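Long-range contact in small archaeal modifier protein 1 (Haloferax volcanii DS2, PDB 4HRO), which is covalently attached to target proteins as a ubiquitin-like modifier and also carries sulfur in molybdenum cofactor biosynthesis: residues Met4-Phe9 with Leu81-Pro86. Numbering follows the deposited sequence. Where two conformers were deposited one is given.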
# COMPACT_ATOMS: atom_id res chain seq x y z
N MET A 4 -4.54 6.89 7.68
CA MET A 4 -5.11 6.67 6.36
C MET A 4 -5.43 5.19 6.23
O MET A 4 -5.19 4.42 7.17
CB MET A 4 -4.16 7.19 5.26
CG MET A 4 -2.78 6.55 5.28
SD MET A 4 -1.51 7.48 4.39
CE MET A 4 -1.39 8.93 5.44
N GLU A 5 -5.93 4.77 5.08
CA GLU A 5 -6.41 3.40 4.96
C GLU A 5 -6.12 2.85 3.58
O GLU A 5 -6.35 3.55 2.58
CB GLU A 5 -7.90 3.35 5.27
CG GLU A 5 -8.46 1.96 5.48
CD GLU A 5 -9.86 2.00 6.04
OE1 GLU A 5 -10.60 2.98 5.77
OE2 GLU A 5 -10.24 1.06 6.75
N TRP A 6 -5.64 1.61 3.54
CA TRP A 6 -5.44 0.85 2.32
C TRP A 6 -6.65 -0.03 2.06
O TRP A 6 -7.18 -0.68 2.98
CB TRP A 6 -4.22 -0.07 2.47
CG TRP A 6 -2.91 0.62 2.34
CD1 TRP A 6 -2.13 1.10 3.35
CD2 TRP A 6 -2.23 0.92 1.13
NE1 TRP A 6 -0.99 1.68 2.84
CE2 TRP A 6 -1.03 1.58 1.47
CE3 TRP A 6 -2.52 0.70 -0.23
CZ2 TRP A 6 -0.12 2.02 0.51
CZ3 TRP A 6 -1.62 1.14 -1.18
CH2 TRP A 6 -0.44 1.79 -0.81
N LYS A 7 -7.04 -0.10 0.79
CA LYS A 7 -7.90 -1.16 0.29
C LYS A 7 -7.09 -2.13 -0.52
O LYS A 7 -6.21 -1.74 -1.31
CB LYS A 7 -9.03 -0.58 -0.56
CG LYS A 7 -10.21 -0.19 0.31
CD LYS A 7 -11.38 0.26 -0.52
CE LYS A 7 -12.66 0.17 0.27
NZ LYS A 7 -13.77 0.75 -0.50
N LEU A 8 -7.38 -3.41 -0.30
CA LEU A 8 -6.69 -4.53 -0.94
C LEU A 8 -7.71 -5.38 -1.70
O LEU A 8 -8.88 -5.45 -1.32
CB LEU A 8 -6.04 -5.42 0.12
CG LEU A 8 -5.06 -4.74 1.07
CD1 LEU A 8 -4.56 -5.78 2.10
CD2 LEU A 8 -3.94 -4.05 0.37
N PHE A 9 -7.23 -6.06 -2.73
CA PHE A 9 -8.08 -6.80 -3.66
C PHE A 9 -7.50 -8.16 -3.95
O PHE A 9 -6.28 -8.37 -3.91
CB PHE A 9 -8.29 -5.98 -4.94
CG PHE A 9 -8.94 -4.67 -4.66
CD1 PHE A 9 -10.32 -4.57 -4.66
CD2 PHE A 9 -8.19 -3.58 -4.30
CE1 PHE A 9 -10.94 -3.38 -4.33
CE2 PHE A 9 -8.81 -2.38 -3.96
CZ PHE A 9 -10.17 -2.29 -3.96
N LEU A 81 -5.95 4.88 0.02
CA LEU A 81 -4.93 4.25 -0.81
C LEU A 81 -5.46 2.90 -1.26
O LEU A 81 -6.17 2.23 -0.51
CB LEU A 81 -3.63 4.08 0.01
CG LEU A 81 -3.11 5.37 0.66
CD1 LEU A 81 -1.84 5.07 1.46
CD2 LEU A 81 -2.89 6.49 -0.33
N ALA A 82 -5.11 2.48 -2.46
CA ALA A 82 -5.57 1.20 -2.99
C ALA A 82 -4.42 0.45 -3.64
O ALA A 82 -3.57 1.06 -4.31
CB ALA A 82 -6.71 1.38 -3.99
N LEU A 83 -4.41 -0.86 -3.45
CA LEU A 83 -3.38 -1.72 -3.97
C LEU A 83 -4.03 -2.85 -4.76
O LEU A 83 -4.70 -3.72 -4.17
CB LEU A 83 -2.56 -2.28 -2.81
CG LEU A 83 -1.26 -2.99 -3.17
CD1 LEU A 83 -0.27 -2.04 -3.80
CD2 LEU A 83 -0.63 -3.62 -1.94
N PHE A 84 -3.83 -2.83 -6.07
CA PHE A 84 -4.37 -3.86 -6.95
C PHE A 84 -3.24 -4.70 -7.49
O PHE A 84 -2.23 -4.18 -7.96
CB PHE A 84 -5.11 -3.25 -8.15
CG PHE A 84 -6.40 -2.57 -7.81
CD1 PHE A 84 -7.58 -3.28 -7.79
CD2 PHE A 84 -6.45 -1.21 -7.56
CE1 PHE A 84 -8.78 -2.67 -7.50
CE2 PHE A 84 -7.65 -0.59 -7.27
CZ PHE A 84 -8.81 -1.32 -7.25
N PRO A 85 -3.42 -6.03 -7.49
CA PRO A 85 -2.46 -6.86 -8.20
C PRO A 85 -2.54 -6.62 -9.72
O PRO A 85 -3.46 -5.98 -10.22
CB PRO A 85 -2.87 -8.28 -7.81
CG PRO A 85 -4.33 -8.17 -7.55
CD PRO A 85 -4.59 -6.78 -7.02
N PRO A 86 -1.57 -7.14 -10.47
CA PRO A 86 -1.55 -6.96 -11.92
C PRO A 86 -2.85 -7.39 -12.60
O PRO A 86 -3.44 -8.40 -12.20
CB PRO A 86 -0.41 -7.87 -12.37
CG PRO A 86 0.51 -7.88 -11.21
CD PRO A 86 -0.38 -7.87 -9.99
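The indole of Trp-6 lies with one face on Leu-81, whose CB sits 3.6 Å from the centroid of the six-membered ring, close to its normal, while CD1 of the same leucine reaches CE2 and CZ2. With CG beside the backbone N (chi1 -77°), the indole leans across the neighbouring strand, and its CZ3 comes 3.9 Å from CB of Leu-83. Leu-8 lies alongside Leu-83 on this same face, its CD2 against CB, and Met-4 adds its SD to CD1 of Leu-81. Helix 31-41 packs on this layer through Leu-35 and Leu-38. Replacing the indole by an alanine is likely to leave a gap over Leu-81 where Leu-35 and Leu-38 now meet the ring, and to lose the weak bond from NE1 to Ala-34 O. The two strands are parallel neighbours inside the mixed beta-grasp sheet of the ubiquitin-like fold, with strand 20-25 beyond the first and strand 61-64 beyond the second. On the other face, beyond Ala-82, the rings of Phe-9 and Phe-84 form an offset stack, centroids 4.1 Å apart and planes at 11°, with CE1 of Phe-84 over the centre of the Phe-9 ring. Leu-83 O, buried without a hydrogen-bonding partner, meets the edge of that ring at CD2, 3.5 Å away. Between the faces, backbone hydrogen bonds run from Leu-81 N to Glu-5 O and from Leu-83 N to Lys-7 O. A third joins Lys-7 N to Leu-81 O (2.8 Å).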